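PDB 5Y6G: flagellar brake protein YcgR from Escherichia coli K-12, which acts as a flagellar brake, binding cyclic di-GMP through the PilZ domain described here and then slowing the motor to reduce motility. Local coordinates for residues L36-M41 with R116-L121; F72-Q77 with F101-V106. All blocks are in the same frame, centred on the assembly; numbering follows the deposited sequence.

Contact 1: residues L36-M41 with R116-L121; sequences LSLGGM and RIIFSL. With C2E (9,9'-[(2R,3R,3aS,5S,7aR,9R,10R,10aS,12S,14aR)-3,5,10,12-tetrahydroxy-5,12-dioxidooctahydro-2H,7H-difuro[3,2-d:3',2'-j][1,3,7,9,2,8]tetraoxadiphosphacyclododecine-2,9-diyl]bis(2-amino-1,9-dihydro-6H-purin-6-one)), chain C.
L36 and I118 face each other where the end of a strand meets a helix, their CA atoms 7.0 Å apart. The contact is carried by one branch of L36: CD2 alone meets I117, I118 and, one turn on, L121, lying against I117 CG2 at 3.5 Å and also reaching I118 CG1 and L121 CD1. The leucine and I117 side chains cross at about a right angle. The first torsion of L36, with CG opposite the backbone N (chi1 -179°), extends the chain from the strand to the helix. I118 works in the other direction. Its CD1 rests on backbone at S37 CA, 3.9 Å away, and at the same distance touches L38 CD2. Branched aliphatic residues suit this largely buried seam of aliphatic side chains, which L114 of the same helix and F103 of the neighbouring strand extend.

On the other side of the loop, the S37 side chain points away from the helix toward cyclic di-GMP. Its OG takes a weak hydrogen bond from guanine N2 of the ligand (3.4 Å, 165°) and equally weak ones from the backbone N atoms of G39 and G40. A small hydroxyl is well placed here, joining the turn to the base. S37 N to G40 O, at 3.0 Å, closes the turn. G39 and G40 lie against the ligand ribose, with G39 CA 3.3 Å from O2'; a CB at either position would probably clash with the sugar. D35, just before L36, also hydrogen-bonds the ligand. The sequence from D35 to G40 thus matches the (D/N)xSxxG motif by which PilZ domains hold cyclic di-GMP, with the C-terminal helix packed behind it.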
loop_
_atom_site.group_PDB
_atom_site.type_symbol
_atom_site.label_atom_id
_atom_site.label_comp_id
_atom_site.label_asym_id
_atom_site.label_seq_id
_atom_site.Cartn_x
_atom_site.Cartn_y
_atom_site.Cartn_z
ATOM N N LEU A 36 4.415 -0.099 -4.330
ATOM C CA LEU A 36 3.889 1.124 -4.913
ATOM C C LEU A 36 4.347 1.247 -6.357
ATOM O O LEU A 36 5.434 0.795 -6.727
ATOM C CB LEU A 36 4.326 2.359 -4.118
ATOM C CG LEU A 36 3.818 3.718 -4.603
ATOM C CD1 LEU A 36 2.314 3.853 -4.383
ATOM C CD2 LEU A 36 4.573 4.848 -3.914
ATOM N N SER A 37 3.494 1.865 -7.166
ATOM C CA SER A 37 3.818 2.172 -8.549
ATOM C C SER A 37 3.029 3.409 -8.959
ATOM O O SER A 37 2.234 3.950 -8.186
ATOM C CB SER A 37 3.514 0.984 -9.466
ATOM O OG SER A 37 2.119 0.734 -9.521
ATOM N N LEU A 38 3.256 3.854 -10.196
ATOM C CA LEU A 38 2.519 4.993 -10.727
ATOM C C LEU A 38 1.055 4.663 -10.991
ATOM O O LEU A 38 0.246 5.582 -11.148
ATOM C CB LEU A 38 3.180 5.487 -12.015
ATOM C CG LEU A 38 4.638 5.935 -11.911
ATOM C CD1 LEU A 38 5.207 6.188 -13.296
ATOM C CD2 LEU A 38 4.759 7.178 -11.045
ATOM N N GLY A 39 0.698 3.381 -11.041
ATOM C CA GLY A 39 -0.663 2.979 -11.339
ATOM C C GLY A 39 -1.493 2.646 -10.113
ATOM O O GLY A 39 -2.724 2.737 -10.157
ATOM N N GLY A 40 -0.847 2.256 -9.022
ATOM C CA GLY A 40 -1.583 1.915 -7.821
ATOM C C GLY A 40 -0.663 1.543 -6.681
ATOM O O GLY A 40 0.508 1.930 -6.648
ATOM N N MET A 41 -1.213 0.780 -5.737
ATOM C CA MET A 41 -0.434 0.339 -4.589
ATOM C C MET A 41 -1.054 -0.920 -4.000
ATOM O O MET A 41 -2.253 -1.171 -4.147
ATOM C CB MET A 41 -0.355 1.425 -3.513
ATOM C CG MET A 41 -1.709 1.758 -2.927
ATOM S SD MET A 41 -1.571 3.006 -1.643
ATOM C CE MET A 41 -3.283 3.158 -1.161
ATOM N N ARG A 116 8.251 10.853 -6.763
ATOM C CA ARG A 116 9.037 11.261 -5.603
ATOM C C ARG A 116 9.131 10.129 -4.584
ATOM O O ARG A 116 10.218 9.798 -4.098
ATOM C CB ARG A 116 8.423 12.510 -4.965
ATOM C CG ARG A 116 9.420 13.419 -4.263
ATOM C CD ARG A 116 8.725 14.358 -3.282
ATOM N NE ARG A 116 7.686 15.167 -3.913
ATOM C CZ ARG A 116 6.822 15.926 -3.242
ATOM N NH1 ARG A 116 6.873 15.977 -1.916
ATOM N NH2 ARG A 116 5.907 16.631 -3.893
ATOM N N ILE A 117 7.991 9.516 -4.259
ATOM C CA ILE A 117 7.975 8.429 -3.283
ATOM C C ILE A 117 8.752 7.229 -3.806
ATOM O O ILE A 117 9.493 6.577 -3.060
ATOM C CB ILE A 117 6.524 8.046 -2.937
ATOM C CG1 ILE A 117 5.731 9.273 -2.483
ATOM C CG2 ILE A 117 6.501 6.964 -1.868
ATOM C CD1 ILE A 117 4.256 9.002 -2.283
ATOM N N ILE A 118 8.596 6.917 -5.096
ATOM C CA ILE A 118 9.186 5.701 -5.654
ATOM C C ILE A 118 10.708 5.765 -5.584
ATOM O O ILE A 118 11.371 4.803 -5.177
ATOM C CB ILE A 118 8.693 5.480 -7.096
ATOM C CG1 ILE A 118 7.239 5.001 -7.092
ATOM C CG2 ILE A 118 9.600 4.504 -7.829
ATOM C CD1 ILE A 118 6.645 4.850 -8.475
ATOM N N PHE A 119 11.286 6.896 -5.993
ATOM C CA PHE A 119 12.740 7.028 -5.938
ATOM C C PHE A 119 13.239 6.970 -4.500
ATOM O O PHE A 119 14.289 6.380 -4.219
ATOM C CB PHE A 119 13.187 8.327 -6.607
ATOM C CG PHE A 119 14.669 8.401 -6.848
ATOM C CD1 PHE A 119 15.211 7.950 -8.041
ATOM C CD2 PHE A 119 15.521 8.921 -5.886
ATOM C CE1 PHE A 119 16.570 8.016 -8.271
ATOM C CE2 PHE A 119 16.884 8.989 -6.112
ATOM C CZ PHE A 119 17.407 8.536 -7.306
ATOM N N SER A 120 12.497 7.577 -3.572
ATOM C CA SER A 120 12.875 7.494 -2.165
ATOM C C SER A 120 12.867 6.049 -1.680
ATOM O O SER A 120 13.688 5.657 -0.840
ATOM C CB SER A 120 11.935 8.350 -1.317
ATOM O OG SER A 120 11.886 9.681 -1.796
ATOM N N LEU A 121 11.943 5.237 -2.197
ATOM C CA LEU A 121 11.888 3.834 -1.799
ATOM C C LEU A 121 13.027 3.037 -2.422
ATOM O O LEU A 121 13.594 2.145 -1.778
ATOM C CB LEU A 121 10.537 3.232 -2.184
ATOM C CG LEU A 121 9.343 3.726 -1.365
ATOM C CD1 LEU A 121 8.038 3.328 -2.027
ATOM C CD2 LEU A 121 9.401 3.184 0.056
HETATM P P1 C2E C . -6.307 -4.336 -12.895
HETATM O O2P C2E C . -6.600 -5.486 -11.813
HETATM O O1P C2E C . -7.590 -3.742 -13.331
HETATM O "O5'" C2E C . -5.373 -3.197 -12.249
HETATM C "C5'" C2E C . -5.116 -1.960 -12.913
HETATM C "C4'" C2E C . -3.938 -1.228 -12.268
HETATM O "O4'" C2E C . -4.141 -1.084 -10.858
HETATM C "C3'" C2E C . -2.633 -2.024 -12.403
HETATM O "O3'" C2E C . -1.986 -1.820 -13.660
HETATM C "C2'" C2E C . -1.801 -1.427 -11.259
HETATM O "O2'" C2E C . -1.115 -0.254 -11.699
HETATM C "C1'" C2E C . -2.866 -1.074 -10.206
HETATM N N9 C2E C . -2.822 -2.074 -9.137
HETATM C C8 C2E C . -3.782 -2.998 -8.837
HETATM N N7 C2E C . -3.393 -3.720 -7.826
HETATM C C5 C2E C . -2.167 -3.307 -7.420
HETATM C C6 C2E C . -1.275 -3.709 -6.396
HETATM O O6 C2E C . -1.556 -4.624 -5.637
HETATM N N1 C2E C . -0.100 -3.054 -6.278
HETATM C C2 C2E C . 0.207 -2.032 -7.126
HETATM N N2 C2E C . 1.409 -1.389 -6.979
HETATM N N3 C2E C . -0.609 -1.648 -8.081
HETATM C C4 C2E C . -1.791 -2.252 -8.258
HETATM P P11 C2E C . -0.887 -2.852 -14.229
HETATM O O21 C2E C . 0.270 -3.070 -13.126
HETATM O O11 C2E C . -0.287 -2.310 -15.467
HETATM O O5A C2E C . -1.614 -4.254 -14.549
HETATM C C5A C2E C . -2.654 -4.351 -15.523
HETATM C C4A C2E C . -3.480 -5.628 -15.348
HETATM O O4A C2E C . -2.631 -6.778 -15.301
HETATM C C3A C2E C . -4.256 -5.618 -14.026
HETATM O O3A C2E C . -5.534 -4.987 -14.150
HETATM C C2A C2E C . -4.431 -7.121 -13.765
HETATM O O2A C2E C . -5.613 -7.591 -14.419
HETATM C C1A C2E C . -3.166 -7.737 -14.382
HETATM N N91 C2E C . -2.192 -8.015 -13.321
HETATM C C81 C2E C . -1.009 -7.364 -13.116
HETATM N N71 C2E C . -0.399 -7.870 -12.085
HETATM C C51 C2E C . -1.148 -8.871 -11.560
HETATM C C61 C2E C . -0.989 -9.756 -10.464
HETATM O O61 C2E C . 0.000 -9.707 -9.749
HETATM N N11 C2E C . -1.966 -10.657 -10.228
HETATM C C21 C2E C . -3.068 -10.704 -11.030
HETATM N N21 C2E C . -4.040 -11.632 -10.762
HETATM N N31 C2E C . -3.226 -9.892 -12.048
HETATM C C41 C2E C . -2.302 -8.973 -12.347
#

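Contact 2: residues F72-Q77 with F101-V106; sequences FHFDAQ and FRFLNV. With C2E (9,9'-[(2R,3R,3aS,5S,7aR,9R,10R,10aS,12S,14aR)-3,5,10,12-tetrahydroxy-5,12-dioxidooctahydro-2H,7H-difuro[3,2-d:3',2'-j][1,3,7,9,2,8]tetraoxadiphosphacyclododecine-2,9-diyl]bis(2-amino-1,9-dihydro-6H-purin-6-one)), chain C.
A76 and F103 pair at a non-hydrogen-bonded position of two antiparallel strands, only 4.1 Å between their CA atoms. Alanine suits this approach: its methyl fits between the F101 ring (CD1 at 3.9 Å) and that of F103. F74 adds a third ring, oblique to F103 with the planes at 45°, and L114 of the helix covers both. Beside this apolar face, Q77 and R102 exchange two backbone bonds, one of them Q77 N to R102 O at 2.7 Å.

The other face, with D75, Q77, R102 and the apolar L104, is partly exposed. Toward D75 and L104 the pairing loosens: L104 N still bonds D75 O, but a water links D75 N to L104 O, while N105 ND2 donates to D75 OD1 at 3.2 Å from above the carboxylate plane. D75 OD2 is held by Q61. The R102 guanidinium, placed by a bend at chi3 (66°), has L104 CD2 against one face and Q77 NE2 at its edge, but two donors form no bond; Q77 OE1 turns to R58. The extended start of R102 (chi1 174°) runs along the ligand ribose, CB 3.3 Å from O4'. An alanine here would probably leave the ribose without this chain alongside and L104 CD2 without its flat cover. Backbone bonds and aromatic packing thus fix the strands; polar side chains line the more exposed side, and R102 also the nucleotide.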
loop_
_atom_site.group_PDB
_atom_site.type_symbol
_atom_site.label_atom_id
_atom_site.label_comp_id
_atom_site.label_asym_id
_atom_site.label_seq_id
_atom_site.Cartn_x
_atom_site.Cartn_y
_atom_site.Cartn_z
ATOM N N PHE A 72 0.977 11.896 2.163
ATOM C CA PHE A 72 0.301 12.098 0.892
ATOM C C PHE A 72 -1.118 11.551 0.978
ATOM O O PHE A 72 -1.436 10.717 1.829
ATOM C CB PHE A 72 1.063 11.419 -0.257
ATOM C CG PHE A 72 2.545 11.689 -0.250
ATOM C CD1 PHE A 72 3.388 10.981 0.594
ATOM C CD2 PHE A 72 3.097 12.643 -1.091
ATOM C CE1 PHE A 72 4.750 11.224 0.605
ATOM C CE2 PHE A 72 4.461 12.888 -1.085
ATOM C CZ PHE A 72 5.287 12.177 -0.236
ATOM N N HIS A 73 -1.972 12.033 0.077
ATOM C CA HIS A 73 -3.363 11.607 0.005
ATOM C C HIS A 73 -3.718 11.320 -1.446
ATOM O O HIS A 73 -3.549 12.182 -2.311
ATOM C CB HIS A 73 -4.298 12.672 0.587
ATOM C CG HIS A 73 -4.006 13.020 2.015
ATOM N ND1 HIS A 73 -3.020 13.914 2.377
ATOM C CD2 HIS A 73 -4.571 12.597 3.170
ATOM C CE1 HIS A 73 -2.991 14.025 3.693
ATOM N NE2 HIS A 73 -3.922 13.235 4.199
ATOM N N PHE A 74 -4.206 10.109 -1.708
ATOM C CA PHE A 74 -4.495 9.660 -3.063
ATOM C C PHE A 74 -5.890 9.060 -3.136
ATOM O O PHE A 74 -6.324 8.356 -2.220
ATOM C CB PHE A 74 -3.481 8.611 -3.538
ATOM C CG PHE A 74 -2.066 9.101 -3.564
ATOM C CD1 PHE A 74 -1.126 8.585 -2.689
ATOM C CD2 PHE A 74 -1.675 10.075 -4.465
ATOM C CE1 PHE A 74 0.179 9.030 -2.712
ATOM C CE2 PHE A 74 -0.372 10.527 -4.494
ATOM C CZ PHE A 74 0.557 10.004 -3.617
ATOM N N ASP A 75 -6.588 9.340 -4.231
ATOM C CA ASP A 75 -7.794 8.596 -4.543
ATOM C C ASP A 75 -7.412 7.247 -5.140
ATOM O O ASP A 75 -6.407 7.119 -5.848
ATOM C CB ASP A 75 -8.688 9.376 -5.510
ATOM C CG ASP A 75 -9.015 10.770 -5.008
ATOM O OD1 ASP A 75 -9.070 11.705 -5.837
ATOM O OD2 ASP A 75 -9.197 10.933 -3.783
ATOM N N ALA A 76 -8.211 6.230 -4.835
ATOM C CA ALA A 76 -7.918 4.892 -5.327
ATOM C C ALA A 76 -9.185 4.054 -5.306
ATOM O O ALA A 76 -10.126 4.332 -4.560
ATOM C CB ALA A 76 -6.816 4.218 -4.500
ATOM N N GLN A 77 -9.191 3.020 -6.142
ATOM C CA GLN A 77 -10.248 2.020 -6.168
ATOM C C GLN A 77 -9.677 0.690 -5.706
ATOM O O GLN A 77 -8.650 0.237 -6.222
ATOM C CB GLN A 77 -10.847 1.876 -7.571
ATOM C CG GLN A 77 -11.846 0.729 -7.694
ATOM C CD GLN A 77 -12.579 0.730 -9.024
ATOM O OE1 GLN A 77 -13.733 1.146 -9.104
ATOM N NE2 GLN A 77 -11.913 0.258 -10.072
ATOM N N PHE A 101 -4.877 -1.802 -4.917
ATOM C CA PHE A 101 -5.533 -0.557 -5.283
ATOM C C PHE A 101 -5.095 -0.093 -6.665
ATOM O O PHE A 101 -3.966 -0.343 -7.097
ATOM C CB PHE A 101 -5.225 0.555 -4.278
ATOM C CG PHE A 101 -5.837 0.343 -2.936
ATOM C CD1 PHE A 101 -7.135 0.765 -2.685
ATOM C CD2 PHE A 101 -5.111 -0.267 -1.923
ATOM C CE1 PHE A 101 -7.706 0.578 -1.447
ATOM C CE2 PHE A 101 -5.668 -0.462 -0.677
ATOM C CZ PHE A 101 -6.974 -0.037 -0.435
ATOM N N ARG A 102 -6.004 0.600 -7.343
ATOM C CA ARG A 102 -5.694 1.370 -8.538
ATOM C C ARG A 102 -5.940 2.842 -8.236
ATOM O O ARG A 102 -7.032 3.215 -7.793
ATOM C CB ARG A 102 -6.541 0.921 -9.734
ATOM C CG ARG A 102 -6.369 1.792 -10.972
ATOM C CD ARG A 102 -7.247 1.351 -12.152
ATOM N NE ARG A 102 -8.682 1.502 -11.901
ATOM C CZ ARG A 102 -9.425 2.520 -12.335
ATOM N NH1 ARG A 102 -8.876 3.497 -13.045
ATOM N NH2 ARG A 102 -10.723 2.561 -12.059
ATOM N N PHE A 103 -4.923 3.670 -8.462
ATOM C CA PHE A 103 -5.050 5.100 -8.221
ATOM C C PHE A 103 -6.050 5.728 -9.182
ATOM O O PHE A 103 -6.101 5.381 -10.366
ATOM C CB PHE A 103 -3.688 5.776 -8.359
ATOM C CG PHE A 103 -2.772 5.509 -7.206
ATOM C CD1 PHE A 103 -3.268 5.496 -5.914
ATOM C CD2 PHE A 103 -1.424 5.260 -7.408
ATOM C CE1 PHE A 103 -2.442 5.248 -4.841
ATOM C CE2 PHE A 103 -0.588 5.010 -6.336
ATOM C CZ PHE A 103 -1.100 5.006 -5.049
ATOM N N LEU A 104 -6.848 6.655 -8.664
ATOM C CA LEU A 104 -7.833 7.392 -9.438
ATOM C C LEU A 104 -7.452 8.865 -9.507
ATOM O O LEU A 104 -6.744 9.391 -8.644
ATOM C CB LEU A 104 -9.232 7.248 -8.825
ATOM C CG LEU A 104 -9.798 5.838 -8.649
ATOM C CD1 LEU A 104 -11.101 5.877 -7.864
ATOM C CD2 LEU A 104 -10.008 5.170 -9.999
ATOM N N ASN A 105 -7.931 9.531 -10.557
ATOM C CA ASN A 105 -7.738 10.971 -10.730
ATOM C C ASN A 105 -6.263 11.347 -10.615
ATOM O O ASN A 105 -5.883 12.275 -9.900
ATOM C CB ASN A 105 -8.583 11.754 -9.724
ATOM C CG ASN A 105 -10.040 11.331 -9.736
ATOM O OD1 ASN A 105 -10.604 11.035 -10.791
ATOM N ND2 ASN A 105 -10.655 11.293 -8.557
ATOM N N VAL A 106 -5.424 10.608 -11.338
ATOM C CA VAL A 106 -3.983 10.827 -11.298
ATOM C C VAL A 106 -3.624 12.004 -12.194
ATOM O O VAL A 106 -3.297 11.826 -13.373
ATOM C CB VAL A 106 -3.214 9.563 -11.721
ATOM C CG1 VAL A 106 -1.717 9.752 -11.501
ATOM C CG2 VAL A 106 -3.731 8.350 -10.963
HETATM P P1 C2E C . -6.307 -4.336 -12.895
HETATM O O2P C2E C . -6.600 -5.486 -11.813
HETATM O O1P C2E C . -7.590 -3.742 -13.331
HETATM O "O5'" C2E C . -5.373 -3.197 -12.249
HETATM C "C5'" C2E C . -5.116 -1.960 -12.913
HETATM C "C4'" C2E C . -3.938 -1.228 -12.268
HETATM O "O4'" C2E C . -4.141 -1.084 -10.858
HETATM C "C3'" C2E C . -2.633 -2.024 -12.403
HETATM O "O3'" C2E C . -1.986 -1.820 -13.660
HETATM C "C2'" C2E C . -1.801 -1.427 -11.259
HETATM O "O2'" C2E C . -1.115 -0.254 -11.699
HETATM C "C1'" C2E C . -2.866 -1.074 -10.206
HETATM N N9 C2E C . -2.822 -2.074 -9.137
HETATM C C8 C2E C . -3.782 -2.998 -8.837
HETATM N N7 C2E C . -3.393 -3.720 -7.826
HETATM C C5 C2E C . -2.167 -3.307 -7.420
HETATM C C6 C2E C . -1.275 -3.709 -6.396
HETATM O O6 C2E C . -1.556 -4.624 -5.637
HETATM N N1 C2E C . -0.100 -3.054 -6.278
HETATM C C2 C2E C . 0.207 -2.032 -7.126
HETATM N N2 C2E C . 1.409 -1.389 -6.979
HETATM N N3 C2E C . -0.609 -1.648 -8.081
HETATM C C4 C2E C . -1.791 -2.252 -8.258
HETATM P P11 C2E C . -0.887 -2.852 -14.229
HETATM O O21 C2E C . 0.270 -3.070 -13.126
HETATM O O11 C2E C . -0.287 -2.310 -15.467
HETATM O O5A C2E C . -1.614 -4.254 -14.549
HETATM C C5A C2E C . -2.654 -4.351 -15.523
HETATM C C4A C2E C . -3.480 -5.628 -15.348
HETATM O O4A C2E C . -2.631 -6.778 -15.301
HETATM C C3A C2E C . -4.256 -5.618 -14.026
HETATM O O3A C2E C . -5.534 -4.987 -14.150
HETATM C C2A C2E C . -4.431 -7.121 -13.765
HETATM O O2A C2E C . -5.613 -7.591 -14.419
HETATM C C1A C2E C . -3.166 -7.737 -14.382
HETATM N N91 C2E C . -2.192 -8.015 -13.321
HETATM C C81 C2E C . -1.009 -7.364 -13.116
HETATM N N71 C2E C . -0.399 -7.870 -12.085
HETATM C C51 C2E C . -1.148 -8.871 -11.560
HETATM C C61 C2E C . -0.989 -9.756 -10.464
HETATM O O61 C2E C . 0.000 -9.707 -9.749
HETATM N N11 C2E C . -1.966 -10.657 -10.228
HETATM C C21 C2E C . -3.068 -10.704 -11.030
HETATM N N21 C2E C . -4.040 -11.632 -10.762
HETATM N N31 C2E C . -3.226 -9.892 -12.048
HETATM C C41 C2E C . -2.302 -8.973 -12.347
HETATM O O HOH W 1 -5.528 10.601 -6.477
#

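In the fold
From the N terminus, the chain first meets residues 36-41, where strand 28-36 turns into strand 40-45. It then passes through strand 58-65 into 72-77, and the hairpin of strands 71-87 and 93-104 returns it to 101-106, closing contact 2. The helix follows directly, and its residues 116-121 close contact 1, so contact 2 is nested within the larger loop. Their centres lie 12 Å apart, and they meet along neighbouring strands, through the probable backbone bonds M41 O to F101 N and G39 O to F103 N. Contact 1 ties the C-terminal helix to the sheet, contact 2 joins two strands of that sheet, and both reach the same cyclic di-GMP molecule.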